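Local coordinates for acetoacetate decarboxylase (Sphingomonas wittichii, PDB 5UPB), which is an acetoacetate decarboxylase-like lyase and probably acts on small carbonyl substrates through a Schiff-base intermediate, as its relatives do, at residues 21-26 and 79-84; 108-113 and 119-124; 165-168 and 172-175. All coordinates share one frame; numbering follows the deposited sequence.

Interaction 1. Residues 21-26 and 79-84; sequences YGWGAD and AVYNEA
Among the antiparallel strands of the curved beta fold of the acetoacetate decarboxylase family, Trp23 of strand 21-34 and Tyr81 of strand 80-92 meet by their side chains alone. The nearest CA atoms, those of Trp23 and Val80, are 9.4 Å apart, because strand 53-65 pairs with both strands and lies between them. Large aromatic residues suit such a place, since they can span an intervening strand. Trp23 presents the nitrogen edge of its indole, and NE1 gives a weak hydrogen bond to Tyr81 OH at 2.9 Å, the N-H bent off line at 123°. The rings meet rim to rim, with planes at 89° and centroids 5.9 Å apart, so neither lies over the other's face. A little apolar contact accompanies the bond, Trp23 CD1 coming to 4.1 Å from Tyr81 CE1. Tyr81 is turned so that CG sits between the backbone N and the carbonyl carbon (chi1 68°), and its ring carries the hydroxyl across to the indole. Both residues are buried in an aromatic cluster of the beta core. Trp23 stacks on Phe247 and Tyr81 on Phe61, while Trp109 of helix 108-116 meets the Tyr81 ring nearly at right angles.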
ATOM      1  N   TYR A  21     -14.534 -22.204   5.864  1.00 35.71           N
ATOM      2  CA  TYR A  21     -14.702 -20.766   6.065  1.00 33.81           C
ATOM      3  C   TYR A  21     -16.106 -20.294   5.714  1.00 46.17           C
ATOM      4  O   TYR A  21     -16.825 -20.932   4.936  1.00 44.44           O
ATOM      5  CB  TYR A  21     -13.708 -19.989   5.246  1.00 40.07           C
ATOM      6  CG  TYR A  21     -12.361 -19.955   5.953  1.00 47.60           C
ATOM      7  CD1 TYR A  21     -11.515 -21.061   5.994  1.00 65.71           C
ATOM      8  CD2 TYR A  21     -11.940 -18.784   6.577  1.00 72.63           C
ATOM      9  CE1 TYR A  21     -10.290 -20.990   6.663  1.00 65.84           C
ATOM     10  CE2 TYR A  21     -10.729 -18.706   7.228  1.00 73.40           C
ATOM     11  CZ  TYR A  21      -9.911 -19.796   7.266  1.00 66.90           C
ATOM     12  OH  TYR A  21      -8.732 -19.654   7.944  1.00 75.76           O
ATOM     13  N   GLY A  22     -16.497 -19.191   6.352  1.00 31.89           N
ATOM     14  CA  GLY A  22     -17.670 -18.447   5.953  1.00 31.18           C
ATOM     15  C   GLY A  22     -17.271 -17.044   5.561  1.00 32.29           C
ATOM     16  O   GLY A  22     -16.357 -16.456   6.139  1.00 37.25           O
ATOM     17  N   TRP A  23     -18.012 -16.496   4.612  1.00 27.85           N
ATOM     18  CA  TRP A  23     -17.830 -15.161   4.073  1.00 29.64           C
ATOM     19  C   TRP A  23     -19.100 -14.341   4.169  1.00 32.25           C
ATOM     20  O   TRP A  23     -20.199 -14.844   3.901  1.00 34.76           O
ATOM     21  CB  TRP A  23     -17.462 -15.221   2.585  1.00 31.09           C
ATOM     22  CG  TRP A  23     -16.055 -15.682   2.246  1.00 32.80           C
ATOM     23  CD1 TRP A  23     -15.030 -14.883   1.829  1.00 31.25           C
ATOM     24  CD2 TRP A  23     -15.563 -17.031   2.217  1.00 33.34           C
ATOM     25  NE1 TRP A  23     -13.905 -15.662   1.548  1.00 36.71           N
ATOM     26  CE2 TRP A  23     -14.217 -16.982   1.779  1.00 36.17           C
ATOM     27  CE3 TRP A  23     -16.137 -18.284   2.509  1.00 28.92           C
ATOM     28  CZ2 TRP A  23     -13.432 -18.136   1.643  1.00 43.23           C
ATOM     29  CZ3 TRP A  23     -15.374 -19.432   2.364  1.00 30.91           C
ATOM     30  CH2 TRP A  23     -14.017 -19.348   1.941  1.00 39.12           C
ATOM     31  N   GLY A  24     -18.946 -13.052   4.458  1.00 30.87           N
ATOM     32  CA  GLY A  24     -19.937 -12.063   4.082  1.00 26.37           C
ATOM     33  C   GLY A  24     -19.306 -11.016   3.192  1.00 25.10           C
ATOM     34  O   GLY A  24     -18.111 -10.727   3.299  1.00 27.93           O
ATOM     35  N   ALA A  25     -20.100 -10.474   2.294  1.00 26.37           N
ATOM     36  CA  ALA A  25     -19.551  -9.567   1.286  1.00 26.68           C
ATOM     37  C   ALA A  25     -20.598  -8.591   0.800  1.00 29.80           C
ATOM     38  O   ALA A  25     -21.802  -8.903   0.740  1.00 27.99           O
ATOM     39  CB  ALA A  25     -19.010 -10.337   0.077  1.00 27.80           C
ATOM     40  N   ASP A  26     -20.123  -7.421   0.416  1.00 25.90           N
ATOM     41  CA  ASP A  26     -20.890  -6.486  -0.397  1.00 31.40           C
ATOM     42  C   ASP A  26     -20.305  -6.475  -1.800  1.00 28.20           C
ATOM     43  O   ASP A  26     -19.085  -6.387  -1.964  1.00 26.40           O
ATOM     44  CB  ASP A  26     -20.892  -5.095   0.227  1.00 27.88           C
ATOM     45  CG  ASP A  26     -21.481  -5.081   1.629  1.00 31.27           C
ATOM     46  OD1 ASP A  26     -22.352  -5.919   1.937  1.00 35.37           O
ATOM     47  OD2 ASP A  26     -21.098  -4.233   2.421  1.00 36.49           O
ATOM     48  N   ALA A  79      -8.843 -10.763   8.279  1.00 25.75           N
ATOM     49  CA  ALA A  79     -10.263 -11.117   8.252  1.00 27.08           C
ATOM     50  C   ALA A  79     -11.045 -10.407   7.164  1.00 24.35           C
ATOM     51  O   ALA A  79     -12.261 -10.701   6.989  1.00 28.18           O
ATOM     52  CB  ALA A  79     -10.890 -10.788   9.606  1.00 32.51           C
ATOM     53  N   VAL A  80     -10.404  -9.500   6.414  1.00 26.57           N
ATOM     54  CA  VAL A  80     -11.077  -8.720   5.379  1.00 22.51           C
ATOM     55  C   VAL A  80     -10.192  -8.639   4.171  1.00 27.33           C
ATOM     56  O   VAL A  80      -8.958  -8.605   4.281  1.00 27.09           O
ATOM     57  CB  VAL A  80     -11.453  -7.291   5.840  1.00 23.62           C
ATOM     58  CG1 VAL A  80     -12.552  -7.351   6.910  1.00 29.65           C
ATOM     59  CG2 VAL A  80     -10.240  -6.547   6.397  1.00 27.99           C
ATOM     60  N   TYR A  81     -10.830  -8.587   3.012  1.00 24.45           N
ATOM     61  CA  TYR A  81     -10.107  -8.346   1.770  1.00 25.88           C
ATOM     62  C   TYR A  81     -11.061  -7.800   0.724  1.00 25.98           C
ATOM     63  O   TYR A  81     -12.271  -7.960   0.819  1.00 22.62           O
ATOM     64  CB  TYR A  81      -9.430  -9.601   1.275  1.00 24.80           C
ATOM     65  CG  TYR A  81     -10.360 -10.699   0.807  1.00 23.08           C
ATOM     66  CD1 TYR A  81     -10.839 -11.654   1.704  1.00 27.69           C
ATOM     67  CD2 TYR A  81     -10.748 -10.801  -0.523  1.00 31.97           C
ATOM     68  CE1 TYR A  81     -11.654 -12.698   1.278  1.00 27.24           C
ATOM     69  CE2 TYR A  81     -11.604 -11.848  -0.946  1.00 29.03           C
ATOM     70  CZ  TYR A  81     -12.008 -12.793  -0.047  1.00 24.48           C
ATOM     71  OH  TYR A  81     -12.823 -13.852  -0.407  1.00 30.29           O
ATOM     72  N   ASN A  82     -10.482  -7.149  -0.277  1.00 26.23           N
ATOM     73  CA  ASN A  82     -11.233  -6.710  -1.433  1.00 25.86           C
ATOM     74  C   ASN A  82     -10.801  -7.506  -2.645  1.00 27.99           C
ATOM     75  O   ASN A  82      -9.633  -7.904  -2.765  1.00 27.11           O
ATOM     76  CB  ASN A  82     -11.021  -5.234  -1.682  1.00 27.94           C
ATOM     77  CG  ASN A  82     -11.320  -4.427  -0.471  1.00 40.60           C
ATOM     78  OD1 ASN A  82     -12.467  -4.344  -0.060  1.00 30.03           O
ATOM     79  ND2 ASN A  82     -10.280  -3.973   0.208  1.00 35.76           N
ATOM     80  N   GLU A  83     -11.726  -7.649  -3.578  1.00 23.19           N
ATOM     81  CA  GLU A  83     -11.483  -8.477  -4.744  1.00 23.48           C
ATOM     82  C   GLU A  83     -12.239  -7.961  -5.953  1.00 27.13           C
ATOM     83  O   GLU A  83     -13.383  -7.494  -5.843  1.00 23.97           O
ATOM     84  CB  GLU A  83     -11.891  -9.909  -4.456  1.00 26.15           C
ATOM     85  CG  GLU A  83     -11.647 -10.884  -5.585  1.00 26.15           C
ATOM     86  CD  GLU A  83     -11.870 -12.333  -5.127  1.00 33.81           C
ATOM     87  OE1 GLU A  83     -10.960 -12.900  -4.490  1.00 40.38           O
ATOM     88  OE2 GLU A  83     -12.959 -12.896  -5.359  1.00 36.63           O
ATOM     89  N   ALA A  84     -11.570  -8.041  -7.118  1.00 26.27           N
ATOM     90  CA  ALA A  84     -12.200  -7.731  -8.394  1.00 24.08           C
ATOM     91  C   ALA A  84     -11.973  -8.894  -9.350  1.00 29.36           C
ATOM     92  O   ALA A  84     -10.895  -9.511  -9.375  1.00 26.25           O
ATOM     93  CB  ALA A  84     -11.623  -6.436  -8.965  1.00 28.80           C
TER

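Interaction 2. Residues 108-113 and 119-124; sequences EWSLIR and YPKKIG
Lys121 reaches Ser110 and Leu111 across the turn that joins helix 108-116 to strand 121-123, within a helical connection whose flanking strands, 95-105 and 121-123, run parallel. The axes of helix 108-113 and strand 121-123 run nearly antiparallel, at 162°. From CG onward the Lys121 chain is extended, and it slides past Leu111 in the opposite direction until NZ lies beside the first turn of the helix. There NZ gives two weak hydrogen bonds, to Ser110 OG at 3.1 Å and to Ser110 O at 3.4 Å. Its stronger partner is Glu83 OE1, a salt bridge in a buried setting. Arg113 NH2 stands 4.4 Å from Lys121 NZ, so two basic groups crowd one region. Lys121 O is taken by Trp115 NE1, while Lys122 NZ makes a salt bridge with Glu227 OE1. Glu108 OE2 is held by Arg153 NE and Ile123 N, both of the third subunit. Apolar branches fill the rest, as befits residues between helix and strand: Ile123 CG1 lies 3.8 Å from Leu111 CD1, and Ile123 CD1 is 3.9 Å from Glu108 N. One branch of Leu111 also lies against the strand backbone, CD1 3.4 Å from Lys121 O.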
ATOM      1  N   GLU A 108      -2.807 -11.717   0.336  1.00 27.93           N
ATOM      2  CA  GLU A 108      -2.252 -12.903  -0.302  1.00 23.09           C
ATOM      3  C   GLU A 108      -2.798 -14.193   0.285  1.00 23.01           C
ATOM      4  O   GLU A 108      -2.746 -15.225  -0.401  1.00 26.57           O
ATOM      5  CB  GLU A 108      -0.690 -12.868  -0.268  1.00 27.63           C
ATOM      6  CG  GLU A 108      -0.012 -13.573   0.881  1.00 27.07           C
ATOM      7  CD  GLU A 108      -0.155 -12.843   2.229  1.00 31.59           C
ATOM      8  OE1 GLU A 108      -1.290 -12.650   2.710  1.00 26.40           O
ATOM      9  OE2 GLU A 108       0.877 -12.448   2.835  1.00 28.07           O
ATOM     10  N   TRP A 109      -3.325 -14.179   1.517  1.00 27.05           N
ATOM     11  CA  TRP A 109      -3.984 -15.385   2.020  1.00 32.70           C
ATOM     12  C   TRP A 109      -5.215 -15.718   1.206  1.00 32.29           C
ATOM     13  O   TRP A 109      -5.534 -16.893   1.019  1.00 27.03           O
ATOM     14  CB  TRP A 109      -4.359 -15.273   3.499  1.00 34.85           C
ATOM     15  CG  TRP A 109      -4.908 -13.964   3.968  1.00 26.35           C
ATOM     16  CD1 TRP A 109      -4.206 -12.928   4.486  1.00 29.09           C
ATOM     17  CD2 TRP A 109      -6.286 -13.584   4.036  1.00 23.06           C
ATOM     18  NE1 TRP A 109      -5.045 -11.905   4.847  1.00 26.66           N
ATOM     19  CE2 TRP A 109      -6.332 -12.282   4.592  1.00 25.19           C
ATOM     20  CE3 TRP A 109      -7.484 -14.224   3.703  1.00 26.70           C
ATOM     21  CZ2 TRP A 109      -7.523 -11.594   4.809  1.00 23.81           C
ATOM     22  CZ3 TRP A 109      -8.689 -13.516   3.896  1.00 27.27           C
ATOM     23  CH2 TRP A 109      -8.681 -12.208   4.448  1.00 29.26           C
ATOM     24  N   SER A 110      -5.875 -14.712   0.664  1.00 27.06           N
ATOM     25  CA  SER A 110      -6.988 -14.971  -0.230  1.00 30.44           C
ATOM     26  C   SER A 110      -6.497 -15.381  -1.609  1.00 25.76           C
ATOM     27  O   SER A 110      -7.085 -16.276  -2.240  1.00 29.93           O
ATOM     28  CB  SER A 110      -7.888 -13.728  -0.302  1.00 31.81           C
ATOM     29  OG  SER A 110      -8.950 -13.976  -1.200  1.00 28.78           O
ATOM     30  N   LEU A 111      -5.358 -14.832  -2.047  1.00 24.95           N
ATOM     31  CA  LEU A 111      -4.750 -15.293  -3.285  1.00 23.58           C
ATOM     32  C   LEU A 111      -4.435 -16.782  -3.221  1.00 25.07           C
ATOM     33  O   LEU A 111      -4.764 -17.554  -4.143  1.00 27.68           O
ATOM     34  CB  LEU A 111      -3.501 -14.465  -3.576  1.00 25.94           C
ATOM     35  CG  LEU A 111      -2.776 -14.837  -4.868  1.00 28.82           C
ATOM     36  CD1 LEU A 111      -2.046 -13.599  -5.351  1.00 30.07           C
ATOM     37  CD2 LEU A 111      -1.841 -15.985  -4.635  1.00 28.16           C
ATOM     38  N   ILE A 112      -3.777 -17.204  -2.154  1.00 25.17           N
ATOM     39  CA  ILE A 112      -3.321 -18.578  -2.087  1.00 29.22           C
ATOM     40  C   ILE A 112      -4.487 -19.543  -1.894  1.00 29.23           C
ATOM     41  O   ILE A 112      -4.548 -20.593  -2.547  1.00 30.67           O
ATOM     42  CB  ILE A 112      -2.265 -18.705  -0.979  1.00 31.06           C
ATOM     43  CG1 ILE A 112      -0.938 -18.005  -1.435  1.00 33.95           C
ATOM     44  CG2 ILE A 112      -2.060 -20.170  -0.613  1.00 36.94           C
ATOM     45  CD1 ILE A 112      -0.231 -18.722  -2.567  1.00 32.42           C
ATOM     46  N   ARG A 113      -5.413 -19.234  -0.996  1.00 28.60           N
ATOM     47  CA  ARG A 113      -6.603 -20.080  -0.886  1.00 28.46           C
ATOM     48  C   ARG A 113      -7.273 -20.222  -2.242  1.00 36.45           C
ATOM     49  O   ARG A 113      -7.644 -21.326  -2.654  1.00 34.42           O
ATOM     50  CB  ARG A 113      -7.555 -19.480   0.157  1.00 31.53           C
ATOM     51  CG  ARG A 113      -8.843 -20.272   0.542  1.00 57.97           C
ATOM     52  CD  ARG A 113      -9.750 -19.374   1.458  1.00124.75           C
ATOM     53  NE  ARG A 113     -10.084 -18.131   0.738  1.00118.82           N
ATOM     54  CZ  ARG A 113     -10.364 -16.916   1.240  1.00 68.86           C
ATOM     55  NH1 ARG A 113     -10.380 -16.608   2.562  1.00 34.25           N
ATOM     56  NH2 ARG A 113     -10.642 -15.970   0.349  1.00 39.97           N
ATOM     57  N   TYR A 119      -8.748 -20.944  -8.424  1.00 30.52           N
ATOM     58  CA  TYR A 119      -9.114 -19.580  -8.773  1.00 36.22           C
ATOM     59  C   TYR A 119      -7.851 -18.839  -9.167  1.00 34.23           C
ATOM     60  O   TYR A 119      -6.979 -18.649  -8.313  1.00 40.32           O
ATOM     61  CB  TYR A 119      -9.695 -18.864  -7.584  1.00 46.24           C
ATOM     62  CG  TYR A 119     -11.088 -19.200  -7.160  1.00 40.36           C
ATOM     63  CD1 TYR A 119     -11.339 -20.332  -6.391  1.00 54.17           C
ATOM     64  CD2 TYR A 119     -12.150 -18.335  -7.423  1.00 62.45           C
ATOM     65  CE1 TYR A 119     -12.615 -20.637  -5.944  1.00 66.08           C
ATOM     66  CE2 TYR A 119     -13.449 -18.633  -6.980  1.00 66.52           C
ATOM     67  CZ  TYR A 119     -13.668 -19.783  -6.232  1.00 74.52           C
ATOM     68  OH  TYR A 119     -14.936 -20.094  -5.774  1.00 75.13           O
ATOM     69  N   PRO A 120      -7.709 -18.384 -10.385  1.00 30.72           N
ATOM     70  CA  PRO A 120      -6.487 -17.639 -10.742  1.00 33.24           C
ATOM     71  C   PRO A 120      -6.528 -16.229 -10.179  1.00 33.80           C
ATOM     72  O   PRO A 120      -7.359 -15.418 -10.597  1.00 39.23           O
ATOM     73  CB  PRO A 120      -6.516 -17.634 -12.279  1.00 34.90           C
ATOM     74  CG  PRO A 120      -7.546 -18.623 -12.678  1.00 43.22           C
ATOM     75  CD  PRO A 120      -8.551 -18.629 -11.560  1.00 32.54           C
ATOM     76  N   LYS A 121      -5.645 -15.935  -9.199  1.00 33.37           N
ATOM     77  CA  LYS A 121      -5.642 -14.620  -8.551  1.00 28.27           C
ATOM     78  C   LYS A 121      -4.257 -13.961  -8.578  1.00 30.53           C
ATOM     79  O   LYS A 121      -3.237 -14.612  -8.350  1.00 30.55           O
ATOM     80  CB  LYS A 121      -6.096 -14.695  -7.073  1.00 29.09           C
ATOM     81  CG  LYS A 121      -7.485 -15.334  -6.844  1.00 26.94           C
ATOM     82  CD  LYS A 121      -7.994 -14.999  -5.458  1.00 26.93           C
ATOM     83  CE  LYS A 121      -9.379 -15.668  -5.206  1.00 28.30           C
ATOM     84  NZ  LYS A 121      -9.912 -15.215  -3.893  1.00 30.34           N
ATOM     85  N   LYS A 122      -4.250 -12.651  -8.791  1.00 27.75           N
ATOM     86  CA  LYS A 122      -3.086 -11.793  -8.599  1.00 29.56           C
ATOM     87  C   LYS A 122      -3.391 -10.806  -7.472  1.00 26.32           C
ATOM     88  O   LYS A 122      -4.540 -10.691  -6.999  1.00 25.80           O
ATOM     89  CB  LYS A 122      -2.767 -11.039  -9.886  1.00 29.28           C
ATOM     90  CG  LYS A 122      -2.362 -11.955 -11.060  1.00 30.26           C
ATOM     91  CD  LYS A 122      -2.083 -11.114 -12.324  1.00 28.07           C
ATOM     92  CE  LYS A 122      -1.678 -11.962 -13.458  1.00 33.07           C
ATOM     93  NZ  LYS A 122      -1.578 -11.148 -14.736  1.00 34.81           N
ATOM     94  N   ILE A 123      -2.355 -10.087  -7.042  1.00 26.68           N
ATOM     95  CA  ILE A 123      -2.517  -9.026  -6.065  1.00 24.28           C
ATOM     96  C   ILE A 123      -2.726  -7.716  -6.800  1.00 34.09           C
ATOM     97  O   ILE A 123      -1.928  -7.339  -7.672  1.00 29.97           O
ATOM     98  CB  ILE A 123      -1.302  -8.892  -5.144  1.00 24.06           C
ATOM     99  CG1 ILE A 123      -1.114 -10.124  -4.265  1.00 27.38           C
ATOM    100  CG2 ILE A 123      -1.466  -7.567  -4.308  1.00 27.78           C
ATOM    101  CD1 ILE A 123      -2.245 -10.310  -3.233  1.00 27.62           C
ATOM    102  N   GLY A 124      -3.765  -6.987  -6.408  1.00 30.93           N
ATOM    103  CA  GLY A 124      -3.970  -5.640  -6.896  1.00 32.34           C
ATOM    104  C   GLY A 124      -4.427  -4.737  -5.772  1.00 29.16           C
ATOM    105  O   GLY A 124      -4.541  -5.154  -4.627  1.00 29.03           O
TER

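Interaction 3. Residues 165-168 and 172-175; sequences VTRA and GDLR
Arg167 and Asp173 form a two-pronged, end-on salt bridge at the protein surface, unusual in that each N-H runs nearly straight to its oxygen although the two flat groups are not coplanar. The pair spans the loop that leaves strand 156-166, just where a classic beta bulge sets Thr166 and Arg167 both opposite Ala214 of strand 206-221. Arg167 NH2 meets Asp173 OD1 at 2.7 Å, and Arg167 NH1 meets Asp173 OD2 at 2.9 Å, so each terminal nitrogen has its own oxygen. Both oxygens lie close to the guanidinium plane and are met on their syn sides, but the nitrogens stand up to 31° out of the carboxylate plane, a consequence of the 37° angle between the groups. Arginine suits this place because its length and paired end nitrogens let it reach over the loop and hold both oxygens at once. Its CG lies between the backbone N and the carbonyl carbon (chi1 56°), and from there the chain runs extended to NE, bringing the guanidinium round to the aspartate. Aspartate, short and carried at the end of a short 3-10 segment, points toward the arginine and presents a carboxylate close to its own backbone. A second bond of Asp173 OD2, from Asp170 N, ties the acid to the loop itself. Were Asp173 replaced by an alanine, the guanidinium of Arg167 would probably lose its anionic mate and keep only its bond to Ala168 O, and Asp170 N would lose this acceptor. The guanidinium has that one further tether on its own side of the loop: Arg167 NH1 also donates to Ala168 O at 3.1 Å, tilted from the carbonyl plane.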
ATOM      1  N   VAL A 165     -28.291   3.472  -9.107  1.00 30.87           N
ATOM      2  CA  VAL A 165     -29.393   2.598  -8.710  1.00 33.52           C
ATOM      3  C   VAL A 165     -30.695   3.154  -9.252  1.00 36.66           C
ATOM      4  O   VAL A 165     -30.947   4.360  -9.157  1.00 31.69           O
ATOM      5  CB  VAL A 165     -29.432   2.469  -7.185  1.00 31.52           C
ATOM      6  CG1 VAL A 165     -30.714   1.697  -6.712  1.00 37.20           C
ATOM      7  CG2 VAL A 165     -28.146   1.796  -6.684  1.00 29.79           C
ATOM      8  N   THR A 166     -31.504   2.287  -9.854  1.00 34.04           N
ATOM      9  CA  THR A 166     -32.825   2.682 -10.341  1.00 38.98           C
ATOM     10  C   THR A 166     -33.961   2.065  -9.544  1.00 38.74           C
ATOM     11  O   THR A 166     -35.034   2.652  -9.482  1.00 36.64           O
ATOM     12  CB  THR A 166     -33.017   2.305 -11.817  1.00 38.09           C
ATOM     13  OG1 THR A 166     -32.791   0.906 -12.014  1.00 41.85           O
ATOM     14  CG2 THR A 166     -32.065   3.070 -12.703  1.00 39.56           C
ATOM     15  N   ARG A 167     -33.756   0.923  -8.901  1.00 42.37           N
ATOM     16  CA  ARG A 167     -34.852   0.294  -8.183  1.00 48.88           C
ATOM     17  C   ARG A 167     -34.306  -0.775  -7.262  1.00 34.03           C
ATOM     18  O   ARG A 167     -33.181  -1.272  -7.430  1.00 31.70           O
ATOM     19  CB  ARG A 167     -35.879  -0.343  -9.135  1.00 44.94           C
ATOM     20  CG  ARG A 167     -35.241  -1.361 -10.083  1.00 46.78           C
ATOM     21  CD  ARG A 167     -36.301  -2.249 -10.723  1.00 41.05           C
ATOM     22  NE  ARG A 167     -35.716  -3.142 -11.717  1.00 44.38           N
ATOM     23  CZ  ARG A 167     -35.142  -4.318 -11.444  1.00 45.04           C
ATOM     24  NH1 ARG A 167     -35.057  -4.786 -10.211  1.00 48.18           N
ATOM     25  NH2 ARG A 167     -34.678  -5.054 -12.426  1.00 45.29           N
ATOM     26  N   ALA A 168     -35.103  -1.085  -6.249  1.00 32.61           N
ATOM     27  CA  ALA A 168     -34.864  -2.294  -5.479  1.00 38.24           C
ATOM     28  C   ALA A 168     -34.886  -3.485  -6.427  1.00 45.77           C
ATOM     29  O   ALA A 168     -35.573  -3.477  -7.463  1.00 36.86           O
ATOM     30  CB  ALA A 168     -35.926  -2.442  -4.395  1.00 46.76           C
ATOM     31  N   GLY A 172     -34.032 -12.337  -9.318  1.00 47.14           N
ATOM     32  CA  GLY A 172     -34.185 -12.200 -10.762  1.00 57.83           C
ATOM     33  C   GLY A 172     -33.107 -11.371 -11.433  1.00 54.36           C
ATOM     34  O   GLY A 172     -32.943 -11.445 -12.654  1.00 43.18           O
ATOM     35  N   ASP A 173     -32.497 -10.443 -10.695  1.00 35.71           N
ATOM     36  CA  ASP A 173     -31.481  -9.549 -11.226  1.00 41.32           C
ATOM     37  C   ASP A 173     -30.075 -10.139 -11.174  1.00 34.39           C
ATOM     38  O   ASP A 173     -29.137  -9.501 -11.658  1.00 39.69           O
ATOM     39  CB  ASP A 173     -31.547  -8.218 -10.483  1.00 42.03           C
ATOM     40  CG  ASP A 173     -32.909  -7.545 -10.647  1.00 42.45           C
ATOM     41  OD1 ASP A 173     -33.333  -7.370 -11.815  1.00 38.95           O
ATOM     42  OD2 ASP A 173     -33.528  -7.152  -9.628  1.00 39.19           O
ATOM     43  N   LEU A 174     -29.906 -11.330 -10.601  1.00 35.97           N
ATOM     44  CA  LEU A 174     -28.630 -12.024 -10.580  1.00 33.33           C
ATOM     45  C   LEU A 174     -28.630 -13.092 -11.655  1.00 38.05           C
ATOM     46  O   LEU A 174     -29.658 -13.686 -11.960  1.00 39.83           O
ATOM     47  CB  LEU A 174     -28.391 -12.674  -9.226  1.00 36.06           C
ATOM     48  CG  LEU A 174     -28.623 -11.730  -8.042  1.00 42.06           C
ATOM     49  CD1 LEU A 174     -28.417 -12.436  -6.715  1.00 57.27           C
ATOM     50  CD2 LEU A 174     -27.706 -10.534  -8.148  1.00 45.52           C
ATOM     51  N   ARG A 175     -27.471 -13.342 -12.233  1.00 33.21           N
ATOM     52  CA  ARG A 175     -27.338 -14.432 -13.194  1.00 41.69           C
ATOM     53  C   ARG A 175     -26.587 -15.588 -12.546  1.00 45.97           C
ATOM     54  O   ARG A 175     -25.402 -15.828 -12.787  1.00 44.95           O
ATOM     55  CB  ARG A 175     -26.681 -13.937 -14.478  1.00 44.74           C
ATOM     56  CG  ARG A 175     -27.524 -12.955 -15.319  1.00 58.73           C
ATOM     57  CD  ARG A 175     -27.819 -11.617 -14.704  1.00104.74           C
ATOM     58  NE  ARG A 175     -28.498 -10.751 -15.674  1.00149.06           N
ATOM     59  CZ  ARG A 175     -29.191  -9.650 -15.383  1.00146.97           C
ATOM     60  NH1 ARG A 175     -29.324  -9.215 -14.131  1.00120.18           N
ATOM     61  NH2 ARG A 175     -29.745  -8.963 -16.369  1.00127.34           N
TER

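How the interactions relate
Interactions 1 and 2 are buried neighbours, their centres 12 Å apart, whereas interaction 3 is a surface contact about 21 Å from the first and 29 Å from the second, centre to centre. The first two touch directly: the salt bridge of Glu83 with Lys121 joins them, and Arg113 of the helix packs against Trp23 and Tyr81. Their chemistry suits the interior, with aromatic edges in one and, in the other, apolar packing beside a buried lysine paired with a glutamate. Interaction 1 joins two strands whose segments lie 53 residues apart, interaction 2 a helix and the strand after it, while interaction 3 bridges the loop following strand 156-166 with an ion pair.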